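Local coordinates for protein endoglucanase EG-II (Hypocrea jecorina, PDB 3QR3) that probably hydrolyses internal beta-1,4-glucosidic bonds of cellulose, as an endoglucanase whose catalytic domain is a family 5 TIM barrel, at residues Y29-N34 with D87-G92; W66-N71 with I83-Q88; C100-H105 with S130-K135; A123-L128 with G145-P150. One frame throughout, in Å; residues are numbered along the deposited sequence.

Contact 1: residues Y29-N34 with D87-G92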
loop_
_atom_site.group_PDB
_atom_site.type_symbol
_atom_site.label_atom_id
_atom_site.label_comp_id
_atom_site.label_asym_id
_atom_site.label_seq_id
_atom_site.Cartn_x
_atom_site.Cartn_y
_atom_site.Cartn_z
ATOM N N TYR A 29 -6.764 -12.461 9.388
ATOM C CA TYR A 29 -7.216 -11.966 10.690
ATOM C C TYR A 29 -7.603 -10.510 10.458
ATOM O O TYR A 29 -6.871 -9.597 10.838
ATOM C CB TYR A 29 -6.102 -12.096 11.743
ATOM C CG TYR A 29 -6.527 -11.807 13.190
ATOM C CD1 TYR A 29 -7.748 -12.255 13.681
ATOM C CD2 TYR A 29 -5.688 -11.127 14.063
ATOM C CE1 TYR A 29 -8.136 -12.006 14.997
ATOM C CE2 TYR A 29 -6.064 -10.873 15.384
ATOM C CZ TYR A 29 -7.293 -11.312 15.840
ATOM O OH TYR A 29 -7.674 -11.084 17.150
ATOM N N PRO A 30 -8.748 -10.293 9.792
ATOM C CA PRO A 30 -9.103 -8.950 9.317
ATOM C C PRO A 30 -9.371 -7.987 10.464
ATOM O O PRO A 30 -9.906 -8.398 11.499
ATOM C CB PRO A 30 -10.372 -9.194 8.487
ATOM C CG PRO A 30 -10.318 -10.689 8.125
ATOM C CD PRO A 30 -9.726 -11.308 9.364
ATOM N N PRO A 31 -8.978 -6.713 10.291
ATOM C CA PRO A 31 -9.187 -5.669 11.300
ATOM C C PRO A 31 -10.604 -5.078 11.240
ATOM O O PRO A 31 -10.772 -3.863 11.141
ATOM C CB PRO A 31 -8.149 -4.603 10.913
ATOM C CG PRO A 31 -8.000 -4.749 9.422
ATOM C CD PRO A 31 -8.303 -6.201 9.081
ATOM N N LEU A 32 -11.605 -5.950 11.273
ATOM C CA LEU A 32 -12.995 -5.539 11.424
ATOM C C LEU A 32 -13.486 -6.142 12.734
ATOM O O LEU A 32 -13.501 -7.372 12.893
ATOM C CB LEU A 32 -13.854 -6.057 10.275
ATOM C CG LEU A 32 -13.687 -5.356 8.936
ATOM C CD1 LEU A 32 -14.395 -6.138 7.844
ATOM C CD2 LEU A 32 -14.221 -3.920 9.016
ATOM N N LYS A 33 -13.874 -5.280 13.664
ATOM C CA LYS A 33 -14.163 -5.712 15.028
ATOM C C LYS A 33 -15.133 -6.890 15.084
ATOM O O LYS A 33 -14.889 -7.862 15.800
ATOM C CB LYS A 33 -14.681 -4.549 15.871
ATOM C CG LYS A 33 -14.774 -4.876 17.358
ATOM C CD LYS A 33 -15.078 -3.639 18.183
ATOM C CE LYS A 33 -15.144 -3.966 19.675
ATOM N NZ LYS A 33 -15.436 -2.739 20.474
ATOM N N ASN A 34 -16.225 -6.808 14.327
ATOM C CA ASN A 34 -17.241 -7.858 14.369
ATOM C C ASN A 34 -17.208 -8.748 13.130
ATOM O O ASN A 34 -18.252 -9.123 12.601
ATOM C CB ASN A 34 -18.644 -7.269 14.570
ATOM C CG ASN A 34 -19.618 -8.272 15.198
ATOM O OD1 ASN A 34 -19.235 -9.075 16.045
ATOM N ND2 ASN A 34 -20.882 -8.223 14.779
ATOM N N ASP A 87 -15.129 -4.933 1.724
ATOM C CA ASP A 87 -15.742 -3.639 1.418
ATOM C C ASP A 87 -16.141 -2.866 2.672
ATOM O O ASP A 87 -16.188 -1.633 2.659
ATOM C CB ASP A 87 -16.947 -3.777 0.482
ATOM C CG ASP A 87 -17.461 -2.419 0.001
ATOM O OD1 ASP A 87 -16.641 -1.618 -0.487
ATOM O OD2 ASP A 87 -18.672 -2.140 0.129
ATOM N N GLN A 88 -16.427 -3.574 3.764
ATOM C CA GLN A 88 -16.764 -2.881 5.003
ATOM C C GLN A 88 -15.581 -2.044 5.466
ATOM O O GLN A 88 -15.752 -0.935 5.965
ATOM C CB GLN A 88 -17.177 -3.854 6.122
ATOM C CG GLN A 88 -18.513 -4.531 5.913
ATOM C CD GLN A 88 -18.790 -5.593 6.974
ATOM O OE1 GLN A 88 -18.319 -5.493 8.106
ATOM N NE2 GLN A 88 -19.553 -6.607 6.608
ATOM N N LEU A 89 -14.381 -2.584 5.316
ATOM C CA LEU A 89 -13.184 -1.857 5.725
ATOM C C LEU A 89 -12.934 -0.681 4.759
ATOM O O LEU A 89 -12.607 0.433 5.175
ATOM C CB LEU A 89 -11.981 -2.803 5.776
ATOM C CG LEU A 89 -10.665 -2.209 6.282
ATOM C CD1 LEU A 89 -10.826 -1.719 7.717
ATOM C CD2 LEU A 89 -9.550 -3.244 6.173
ATOM N N VAL A 90 -13.128 -0.933 3.474
ATOM C CA VAL A 90 -13.004 0.115 2.456
ATOM C C VAL A 90 -13.960 1.291 2.695
ATOM O O VAL A 90 -13.541 2.446 2.679
ATOM C CB VAL A 90 -13.245 -0.449 1.033
ATOM C CG1 VAL A 90 -13.171 0.667 -0.016
ATOM C CG2 VAL A 90 -12.233 -1.539 0.718
ATOM N N GLN A 91 -15.241 0.997 2.914
ATOM C CA GLN A 91 -16.216 2.049 3.178
ATOM C C GLN A 91 -15.941 2.780 4.491
ATOM O O GLN A 91 -16.177 3.977 4.595
ATOM C CB GLN A 91 -17.649 1.507 3.139
ATOM C CG GLN A 91 -18.048 0.906 1.792
ATOM C CD GLN A 91 -17.758 1.841 0.618
ATOM O OE1 GLN A 91 -17.933 3.054 0.714
ATOM N NE2 GLN A 91 -17.302 1.271 -0.494
ATOM N N GLY A 92 -15.416 2.071 5.483
ATOM C CA GLY A 92 -15.096 2.706 6.747
ATOM C C GLY A 92 -14.026 3.756 6.539
ATOM O O GLY A 92 -14.062 4.849 7.110
HETATM O O HOH W 1 -18.348 -8.200 9.669
#
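The loop after the first strand of the TIM barrel lies on helix 80-95 here, Pro31 and Leu32 pressing on Gln88 and Leu89. Pro31 is the centre of an inverse gamma turn, a place that suits proline because its ring already holds phi (-82°) near the value needed; a weak bond from Leu32 N to Pro30 O closes the turn. Its ring carbon CG meets Leu89 CD2 at 3.9 Å, the two side chains crossing at about a right angle. Leu32 reaches the helix with a branched end. Its CG lies beside the backbone N (chi1 -74°), and CD2 comes within 3.9 Å of Leu89 N and 4.1 Å of Leu89 CB. The other branch, CD1, lies 4.0 Å from Gln88 CB. Beyond CG the chain of Gln88 is extended, and a water donates to both Gln88 OE1 and Asn34 O, at 3.1 Å each. Outside the two segments, Leu32 also touches Ile45 and Leu89 touches Met48, both of helix 44-55. Cutting Leu32 back to an alanine would remove both methyls, which would probably open a gap against Leu89 and leave the Gln88 chain without its apolar neighbour. The contact is thus mainly apolar and mostly buried, with a polar margin at Gln88 that reaches the loop through water.

Contact 2: residues W66-N71 with I83-Q88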
loop_
_atom_site.group_PDB
_atom_site.type_symbol
_atom_site.label_atom_id
_atom_site.label_comp_id
_atom_site.label_asym_id
_atom_site.label_seq_id
_atom_site.Cartn_x
_atom_site.Cartn_y
_atom_site.Cartn_z
ATOM N N TRP A 66 -4.970 -11.742 -2.711
ATOM C CA TRP A 66 -5.679 -12.087 -3.941
ATOM C C TRP A 66 -6.568 -13.315 -3.708
ATOM O O TRP A 66 -7.753 -13.308 -4.039
ATOM C CB TRP A 66 -4.643 -12.386 -5.023
ATOM C CG TRP A 66 -5.149 -12.632 -6.403
ATOM C CD1 TRP A 66 -6.449 -12.735 -6.822
ATOM C CD2 TRP A 66 -4.334 -12.839 -7.555
ATOM N NE1 TRP A 66 -6.484 -12.973 -8.184
ATOM C CE2 TRP A 66 -5.197 -13.055 -8.651
ATOM C CE3 TRP A 66 -2.949 -12.874 -7.765
ATOM C CZ2 TRP A 66 -4.719 -13.296 -9.941
ATOM C CZ3 TRP A 66 -2.478 -13.113 -9.044
ATOM C CH2 TRP A 66 -3.362 -13.318 -10.116
ATOM N N GLN A 67 -5.995 -14.355 -3.114
ATOM C CA GLN A 67 -6.719 -15.612 -2.901
ATOM C C GLN A 67 -7.970 -15.385 -2.074
ATOM O O GLN A 67 -8.989 -16.039 -2.279
ATOM C CB GLN A 67 -5.825 -16.667 -2.230
ATOM C CG GLN A 67 -4.734 -17.229 -3.153
ATOM C CD GLN A 67 -3.449 -16.401 -3.133
ATOM O OE1 GLN A 67 -3.475 -15.177 -2.928
ATOM N NE2 GLN A 67 -2.315 -17.070 -3.323
ATOM N N TYR A 68 -7.895 -14.448 -1.139
ATOM C CA TYR A 68 -9.042 -14.155 -0.294
ATOM C C TYR A 68 -10.215 -13.596 -1.112
ATOM O O TYR A 68 -11.364 -14.013 -0.946
ATOM C CB TYR A 68 -8.674 -13.163 0.819
ATOM C CG TYR A 68 -9.866 -12.841 1.677
ATOM C CD1 TYR A 68 -10.322 -13.747 2.629
ATOM C CD2 TYR A 68 -10.559 -11.655 1.512
ATOM C CE1 TYR A 68 -11.426 -13.473 3.398
ATOM C CE2 TYR A 68 -11.663 -11.364 2.281
ATOM C CZ TYR A 68 -12.092 -12.279 3.220
ATOM O OH TYR A 68 -13.196 -11.986 3.977
ATOM N N LEU A 69 -9.920 -12.642 -1.990
ATOM C CA LEU A 69 -10.970 -11.931 -2.714
ATOM C C LEU A 69 -11.736 -12.844 -3.658
ATOM O O LEU A 69 -12.936 -12.669 -3.857
ATOM C CB LEU A 69 -10.402 -10.723 -3.479
ATOM C CG LEU A 69 -9.936 -9.560 -2.592
ATOM C CD1 LEU A 69 -9.378 -8.432 -3.434
ATOM C CD2 LEU A 69 -11.060 -9.053 -1.681
ATOM N N VAL A 70 -11.045 -13.819 -4.239
ATOM C CA VAL A 70 -11.689 -14.742 -5.158
ATOM C C VAL A 70 -11.907 -16.111 -4.510
ATOM O O VAL A 70 -12.225 -17.077 -5.188
ATOM C CB VAL A 70 -10.878 -14.907 -6.451
ATOM C CG1 VAL A 70 -10.849 -13.590 -7.235
ATOM C CG2 VAL A 70 -9.468 -15.395 -6.139
ATOM N N ASN A 71 -11.738 -16.178 -3.192
ATOM C CA ASN A 71 -11.806 -17.445 -2.463
ATOM C C ASN A 71 -11.085 -18.586 -3.186
ATOM O O ASN A 71 -11.667 -19.647 -3.434
ATOM C CB ASN A 71 -13.264 -17.828 -2.161
ATOM C CG ASN A 71 -13.380 -18.956 -1.125
ATOM O OD1 ASN A 71 -12.625 -19.011 -0.159
ATOM N ND2 ASN A 71 -14.347 -19.840 -1.322
ATOM N N ILE A 83 -15.674 -10.197 -0.621
ATOM C CA ILE A 83 -15.708 -8.802 -1.071
ATOM C C ILE A 83 -16.619 -7.983 -0.158
ATOM O O ILE A 83 -16.353 -6.825 0.115
ATOM C CB ILE A 83 -16.109 -8.663 -2.566
ATOM C CG1 ILE A 83 -15.882 -7.229 -3.049
ATOM C CG2 ILE A 83 -17.564 -9.076 -2.788
ATOM C CD1 ILE A 83 -14.440 -6.753 -2.914
ATOM N N SER A 84 -17.676 -8.611 0.341
ATOM C CA SER A 84 -18.586 -7.972 1.284
ATOM C C SER A 84 -17.875 -7.571 2.588
ATOM O O SER A 84 -18.054 -6.466 3.101
ATOM C CB SER A 84 -19.756 -8.917 1.588
ATOM O OG SER A 84 -20.618 -8.356 2.562
ATOM N N LYS A 85 -17.078 -8.485 3.128
ATOM C CA LYS A 85 -16.301 -8.207 4.331
ATOM C C LYS A 85 -15.239 -7.139 4.054
ATOM O O LYS A 85 -15.125 -6.163 4.782
ATOM C CB LYS A 85 -15.641 -9.490 4.846
ATOM C CG LYS A 85 -16.620 -10.525 5.425
ATOM C CD LYS A 85 -17.342 -9.972 6.657
ATOM C CE LYS A 85 -18.215 -11.039 7.320
ATOM N NZ LYS A 85 -18.711 -10.585 8.650
ATOM N N TYR A 86 -14.454 -7.328 3.000
ATOM C CA TYR A 86 -13.407 -6.363 2.668
ATOM C C TYR A 86 -13.982 -4.980 2.390
ATOM O O TYR A 86 -13.417 -3.964 2.798
ATOM C CB TYR A 86 -12.581 -6.854 1.479
ATOM C CG TYR A 86 -11.426 -5.953 1.125
ATOM C CD1 TYR A 86 -10.327 -5.843 1.963
ATOM C CD2 TYR A 86 -11.435 -5.214 -0.053
ATOM C CE1 TYR A 86 -9.256 -5.023 1.638
ATOM C CE2 TYR A 86 -10.380 -4.394 -0.392
ATOM C CZ TYR A 86 -9.293 -4.303 0.450
ATOM O OH TYR A 86 -8.248 -3.480 0.118
ATOM N N ASP A 87 -15.129 -4.933 1.724
ATOM C CA ASP A 87 -15.742 -3.639 1.418
ATOM C C ASP A 87 -16.141 -2.866 2.672
ATOM O O ASP A 87 -16.188 -1.633 2.659
ATOM C CB ASP A 87 -16.947 -3.777 0.482
ATOM C CG ASP A 87 -17.461 -2.419 0.001
ATOM O OD1 ASP A 87 -16.641 -1.618 -0.487
ATOM O OD2 ASP A 87 -18.672 -2.140 0.129
ATOM N N GLN A 88 -16.427 -3.574 3.764
ATOM C CA GLN A 88 -16.764 -2.881 5.003
ATOM C C GLN A 88 -15.581 -2.044 5.466
ATOM O O GLN A 88 -15.752 -0.935 5.965
ATOM C CB GLN A 88 -17.177 -3.854 6.122
ATOM C CG GLN A 88 -18.513 -4.531 5.913
ATOM C CD GLN A 88 -18.790 -5.593 6.974
ATOM O OE1 GLN A 88 -18.319 -5.493 8.106
ATOM N NE2 GLN A 88 -19.553 -6.607 6.608
#
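Tyr68 of the short helix 66-69 extends its ring toward helix 80-95 and sets its OH 3.6 Å from Lys85 CB. With CG anti to the backbone N (chi1 179°), the long aromatic side chain reaches the aliphatic base of the lysine. Lys85 then bends at chi2 (-63°) and carries its amino group to Phe35, where NZ bonds to the carbonyl oxygen and the charge makes a cation-pi contact with the ring. Leu69 comes next, and its CD2 does the touching: it packs 4.1 Å from Tyr86 CB, lying obliquely to that ring, and 4.3 Å from Ile83 CD1. A branched aliphatic end suits this position because one methyl serves both neighbours. Past the helix, Asn71 adopts positive phi (42°) as the C-prime residue of a Schellman motif, its N bonded to Tyr68 O and Asn72 N to Gln67 O. The two helices are tied to the barrel wall: Tyr86 OH bonds to Leu62 O of strand 59-64, Tyr86 touches Val102 and Leu69 touches Ile104, both of strand 99-104, and Ile83 touches Leu132 of helix 122-136.

Contact 3: residues C100-H105 with S130-K135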
loop_
_atom_site.group_PDB
_atom_site.type_symbol
_atom_site.label_atom_id
_atom_site.label_comp_id
_atom_site.label_asym_id
_atom_site.label_seq_id
_atom_site.Cartn_x
_atom_site.Cartn_y
_atom_site.Cartn_z
ATOM N N CYS A 100 -8.338 5.671 0.068
ATOM C CA CYS A 100 -8.201 4.297 0.521
ATOM C C CYS A 100 -7.544 3.421 -0.534
ATOM O O CYS A 100 -8.100 3.201 -1.611
ATOM C CB CYS A 100 -9.566 3.722 0.899
ATOM S SG CYS A 100 -9.578 2.944 2.530
ATOM N N ILE A 101 -6.355 2.921 -0.211
ATOM C CA ILE A 101 -5.595 2.110 -1.154
ATOM C C ILE A 101 -5.933 0.635 -1.017
ATOM O O ILE A 101 -5.694 0.014 0.035
ATOM C CB ILE A 101 -4.075 2.294 -0.983
ATOM C CG1 ILE A 101 -3.689 3.767 -1.071
ATOM C CG2 ILE A 101 -3.323 1.478 -2.038
ATOM C CD1 ILE A 101 -2.214 4.030 -0.783
ATOM N N VAL A 102 -6.515 0.085 -2.075
ATOM C CA VAL A 102 -6.777 -1.345 -2.153
ATOM C C VAL A 102 -5.479 -1.992 -2.608
ATOM O O VAL A 102 -5.002 -1.730 -3.709
ATOM C CB VAL A 102 -7.921 -1.639 -3.145
ATOM C CG1 VAL A 102 -8.067 -3.159 -3.405
ATOM C CG2 VAL A 102 -9.228 -1.055 -2.625
ATOM N N ASP A 103 -4.877 -2.797 -1.740
ATOM C CA ASP A 103 -3.544 -3.350 -2.009
ATOM C C ASP A 103 -3.600 -4.863 -2.102
ATOM O O ASP A 103 -3.906 -5.539 -1.117
ATOM C CB ASP A 103 -2.553 -2.925 -0.915
ATOM C CG ASP A 103 -1.405 -3.916 -0.734
ATOM O OD1 ASP A 103 -0.782 -4.307 -1.742
ATOM O OD2 ASP A 103 -1.112 -4.293 0.428
ATOM N N ILE A 104 -3.319 -5.393 -3.289
ATOM C CA ILE A 104 -3.265 -6.841 -3.482
ATOM C C ILE A 104 -1.891 -7.324 -3.024
ATOM O O ILE A 104 -0.890 -7.035 -3.658
ATOM C CB ILE A 104 -3.529 -7.216 -4.953
ATOM C CG1 ILE A 104 -4.888 -6.669 -5.397
ATOM C CG2 ILE A 104 -3.527 -8.731 -5.134
ATOM C CD1 ILE A 104 -6.064 -7.241 -4.605
ATOM N N HIS A 105 -1.846 -8.038 -1.902
ATOM C CA HIS A 105 -0.580 -8.277 -1.210
ATOM C C HIS A 105 0.068 -9.583 -1.704
ATOM O O HIS A 105 0.232 -10.528 -0.936
ATOM C CB HIS A 105 -0.839 -8.327 0.306
ATOM C CG HIS A 105 0.256 -7.731 1.134
ATOM N ND1 HIS A 105 0.511 -6.373 1.171
ATOM C CD2 HIS A 105 1.160 -8.308 1.960
ATOM C CE1 HIS A 105 1.528 -6.142 1.985
ATOM N NE2 HIS A 105 1.937 -7.299 2.480
ATOM N N SER A 130 -10.379 -5.827 -13.043
ATOM C CA SER A 130 -11.530 -5.335 -13.790
ATOM C C SER A 130 -12.760 -5.339 -12.877
ATOM O O SER A 130 -13.557 -4.395 -12.862
ATOM C CB SER A 130 -11.759 -6.200 -15.034
ATOM O OG SER A 130 -12.807 -5.684 -15.826
ATOM N N GLN A 131 -12.899 -6.400 -12.091
ATOM C CA GLN A 131 -14.015 -6.504 -11.165
ATOM C C GLN A 131 -13.953 -5.470 -10.049
ATOM O O GLN A 131 -14.963 -4.850 -9.720
ATOM C CB GLN A 131 -14.091 -7.908 -10.566
ATOM C CG GLN A 131 -14.412 -8.980 -11.589
ATOM C CD GLN A 131 -14.444 -10.342 -10.954
ATOM O OE1 GLN A 131 -15.434 -10.721 -10.337
ATOM N NE2 GLN A 131 -13.354 -11.081 -11.087
ATOM N N LEU A 132 -12.775 -5.285 -9.463
ATOM C CA LEU A 132 -12.616 -4.274 -8.423
ATOM C C LEU A 132 -12.905 -2.877 -8.974
ATOM O O LEU A 132 -13.575 -2.078 -8.336
ATOM C CB LEU A 132 -11.213 -4.343 -7.821
ATOM C CG LEU A 132 -10.961 -5.605 -6.996
ATOM C CD1 LEU A 132 -9.480 -5.731 -6.636
ATOM C CD2 LEU A 132 -11.840 -5.563 -5.746
ATOM N N ALA A 133 -12.401 -2.595 -10.167
ATOM C CA ALA A 133 -12.625 -1.299 -10.794
ATOM C C ALA A 133 -14.112 -1.066 -11.045
ATOM O O ALA A 133 -14.623 0.022 -10.809
ATOM C CB ALA A 133 -11.849 -1.210 -12.106
ATOM N N SER A 134 -14.804 -2.088 -11.538
ATOM C CA SER A 134 -16.242 -1.982 -11.760
ATOM C C SER A 134 -16.976 -1.690 -10.449
ATOM O O SER A 134 -17.866 -0.837 -10.397
ATOM C CB SER A 134 -16.781 -3.259 -12.399
ATOM O OG SER A 134 -18.187 -3.177 -12.567
ATOM N N LYS A 135 -16.592 -2.390 -9.385
ATOM C CA LYS A 135 -17.226 -2.170 -8.088
ATOM C C LYS A 135 -17.005 -0.738 -7.606
ATOM O O LYS A 135 -17.916 -0.102 -7.091
ATOM C CB LYS A 135 -16.677 -3.142 -7.043
ATOM C CG LYS A 135 -17.308 -2.981 -5.656
ATOM C CD LYS A 135 -16.894 -4.113 -4.714
ATOM C CE LYS A 135 -17.680 -4.058 -3.409
ATOM N NZ LYS A 135 -19.112 -4.433 -3.598
#
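Asp103 OD2 receives a hydrogen bond from His105 ND1, 2.7 Å long, at the end of the barrel strand 99-104. The bond is fairly straight (N-H...O angle 157°). It uses the syn lone pair of the carboxylate, and the oxygen lies close to the imidazole plane, so that the bond tends to fix the rotation of the histidine ring. The other oxygen, Asp103 OD1, forms a long, weak ion pair with Arg61. These polar groups belong to one side of the strand; the alternation of a beta strand turns Val102 and Ile104 the other way, toward helix 122-136.

There the contact is wholly aliphatic and rests on one methyl group. Leu132 CD1 meets Val102 CG1 at 4.4 Å and Ile104 CD1 at 4.3 Å. The leucine has its CG beside the backbone N (chi1 -69°) and a nearly extended second torsion, which carries the branched end from the helix to the sheet, where the alpha carbons of Leu132 and Val102 are still 9.1 Å apart. Leucine suits the helix for this reach, while beta-branched valine and isoleucine suit the strand and give it a broad apolar surface. One residue earlier in the helix, Gln131 NE2 bonds to Gly76 O and OE1 accepts from Leu78 N.

The strand lies between the parallel strands 59-64 and 142-145, and with helix 122-136 and strand 142-145 it forms a right-handed beta-alpha-beta crossover. On the outer side, Val102 touches Tyr86 and Leu132 touches Ile83, both of helix 80-95, and the Cys100-Cys93 disulfide fastens the strand to that helix.

Contact 4: residues A123-L128 with G145-P150; sequences AQFTSL and GIMNEP
Phe125 sets the far end of its ring against the side chains of Ile146 and Met147 and the carbonyl between them. Its CE1 is 3.4 Å from Met147 CE, the methyl oblique to the ring and tightly packed. The carbonyl oxygen of Ile146 approaches the ring edge near its plane, 3.4 Å from Phe125 CZ, an orientation in which the slightly positive ring hydrogens can face the oxygen. Ile146 CG2 lies 4.0 Å from the same CZ. The ring gets there because CG is anti to the backbone N (chi1 -179°), while Met147 folds at chi2 (58°) and chi3 (54°) to bring its methyl round; a flexible thioether chain suits that bend. The segment 145-150 leaves barrel strand 142-145, and its Asn148-Glu149-Pro150 matches the Asn-Glu-Pro sequence that in family 5 enzymes carries the acid/base glutamate, so Glu149 probably has that part here. A serine in place of Phe125 would probably open a gap beside Ile146 and take from the Met147 methyl the ring it packs on. In the next shell, Trp129 donates from NE1 to Ile146 O and meets Phe125 edge-to-face, so it touches both sides of the contact. Trp66 touches the Phe125 ring as well, and Val165 of helix 155-171 packs on Phe125 and Ile146. Farther along the loop, Asn148 OD1 bonds to Arg61 and Glu149 OE2 to His219.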
loop_
_atom_site.group_PDB
_atom_site.type_symbol
_atom_site.label_atom_id
_atom_site.label_comp_id
_atom_site.label_asym_id
_atom_site.label_seq_id
_atom_site.Cartn_x
_atom_site.Cartn_y
_atom_site.Cartn_z
ATOM N N ALA A 123 -4.525 -12.227 -18.233
ATOM C CA ALA A 123 -5.988 -12.164 -18.198
ATOM C C ALA A 123 -6.561 -12.605 -16.848
ATOM O O ALA A 123 -7.602 -12.104 -16.407
ATOM C CB ALA A 123 -6.595 -12.985 -19.325
ATOM N N GLN A 124 -5.902 -13.549 -16.190
ATOM C CA GLN A 124 -6.412 -14.026 -14.904
ATOM C C GLN A 124 -6.219 -12.955 -13.811
ATOM O O GLN A 124 -6.945 -12.928 -12.817
ATOM C CB GLN A 124 -5.747 -15.345 -14.518
ATOM C CG GLN A 124 -6.270 -16.562 -15.299
ATOM C CD GLN A 124 -5.454 -17.819 -15.049
ATOM O OE1 GLN A 124 -4.224 -17.775 -14.990
ATOM N NE2 GLN A 124 -6.139 -18.955 -14.903
ATOM N N PHE A 125 -5.240 -12.077 -14.018
ATOM C CA PHE A 125 -4.935 -10.995 -13.082
ATOM C C PHE A 125 -5.759 -9.753 -13.410
ATOM O O PHE A 125 -6.270 -9.095 -12.509
ATOM C CB PHE A 125 -3.421 -10.705 -13.103
ATOM C CG PHE A 125 -2.974 -9.612 -12.159
ATOM C CD1 PHE A 125 -3.312 -9.641 -10.812
ATOM C CD2 PHE A 125 -2.152 -8.586 -12.619
ATOM C CE1 PHE A 125 -2.869 -8.634 -9.943
ATOM C CE2 PHE A 125 -1.706 -7.584 -11.763
ATOM C CZ PHE A 125 -2.066 -7.609 -10.425
ATOM N N THR A 126 -5.903 -9.434 -14.696
ATOM C CA THR A 126 -6.668 -8.246 -15.072
ATOM C C THR A 126 -8.145 -8.482 -14.733
ATOM O O THR A 126 -8.885 -7.551 -14.415
ATOM C CB THR A 126 -6.525 -7.883 -16.577
ATOM O OG1 THR A 126 -7.066 -8.941 -17.374
ATOM C CG2 THR A 126 -5.061 -7.666 -16.962
ATOM N N SER A 127 -8.569 -9.737 -14.813
ATOM C CA SER A 127 -9.919 -10.117 -14.405
ATOM C C SER A 127 -10.214 -9.727 -12.949
ATOM O O SER A 127 -11.324 -9.302 -12.620
ATOM C CB SER A 127 -10.114 -11.618 -14.592
ATOM O OG SER A 127 -10.875 -12.160 -13.538
ATOM N N LEU A 128 -9.219 -9.872 -12.081
ATOM C CA LEU A 128 -9.371 -9.445 -10.692
ATOM C C LEU A 128 -9.573 -7.928 -10.649
ATOM O O LEU A 128 -10.531 -7.433 -10.066
ATOM C CB LEU A 128 -8.139 -9.836 -9.876
ATOM C CG LEU A 128 -8.023 -9.170 -8.503
ATOM C CD1 LEU A 128 -9.036 -9.782 -7.543
ATOM C CD2 LEU A 128 -6.589 -9.283 -7.953
ATOM N N GLY A 145 -4.093 -0.104 -5.805
ATOM C CA GLY A 145 -2.741 -0.563 -5.508
ATOM C C GLY A 145 -2.453 -1.895 -6.177
ATOM O O GLY A 145 -2.580 -2.983 -5.576
ATOM N N ILE A 146 -2.063 -1.799 -7.440
ATOM C CA ILE A 146 -2.001 -2.951 -8.344
ATOM C C ILE A 146 -1.368 -4.209 -7.755
ATOM O O ILE A 146 -1.907 -5.313 -7.902
ATOM C CB ILE A 146 -1.297 -2.552 -9.663
ATOM C CG1 ILE A 146 -2.187 -1.582 -10.438
ATOM C CG2 ILE A 146 -0.981 -3.777 -10.514
ATOM C CD1 ILE A 146 -1.663 -1.250 -11.863
ATOM N N MET A 147 -0.236 -4.052 -7.083
ATOM C CA MET A 147 0.486 -5.203 -6.566
ATOM C C MET A 147 1.517 -4.814 -5.519
ATOM O O MET A 147 2.267 -3.866 -5.694
ATOM C CB MET A 147 1.165 -5.978 -7.702
ATOM C CG MET A 147 1.908 -7.235 -7.240
ATOM S SD MET A 147 0.847 -8.406 -6.365
ATOM C CE MET A 147 -0.452 -8.609 -7.574
ATOM N N ASN A 148 1.547 -5.573 -4.431
ATOM C CA ASN A 148 2.527 -5.362 -3.386
ATOM C C ASN A 148 3.842 -6.074 -3.716
ATOM O O ASN A 148 3.862 -7.281 -3.967
ATOM C CB ASN A 148 1.973 -5.878 -2.052
ATOM C CG ASN A 148 2.931 -5.656 -0.904
ATOM O OD1 ASN A 148 3.106 -4.533 -0.449
ATOM N ND2 ASN A 148 3.545 -6.731 -0.420
ATOM N N GLU A 149 4.926 -5.310 -3.746
ATOM C CA GLU A 149 6.295 -5.844 -3.776
ATOM C C GLU A 149 6.621 -6.941 -4.797
ATOM O O GLU A 149 7.060 -8.037 -4.418
ATOM C CB GLU A 149 6.731 -6.260 -2.362
ATOM C CG GLU A 149 6.803 -5.054 -1.438
ATOM C CD GLU A 149 7.539 -5.310 -0.145
ATOM O OE1 GLU A 149 7.910 -6.469 0.108
ATOM O OE2 GLU A 149 7.752 -4.332 0.612
ATOM N N PRO A 150 6.437 -6.641 -6.100
ATOM C CA PRO A 150 7.023 -7.536 -7.095
ATOM C C PRO A 150 8.505 -7.675 -6.814
ATOM O O PRO A 150 9.141 -6.703 -6.383
ATOM C CB PRO A 150 6.824 -6.775 -8.418
ATOM C CG PRO A 150 5.620 -5.900 -8.169
ATOM C CD PRO A 150 5.798 -5.466 -6.721
#

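From the N terminus, contact 1 closes the longest loop, bringing the segment after strand 5-11 to helix 80-95, with strand 59-64 in the chain between. Contact 2 opens later, within that loop, joins the short helix 66-69 to the same helix 80-95, and shares Asp87 and Gln88 with contact 1. Contacts 3 and 4 follow in series and cross one another, because their segments alternate along the chain; helix 122-136 supplies one to each. Backbone bonds link Val102 O to Gly145 N and Ile104 O to Asn148 N. Together they tie the loop after strand 5-11, the helix 66-69, strand 99-104 and the end of strand 142-145 to helices 80-95 and 122-136.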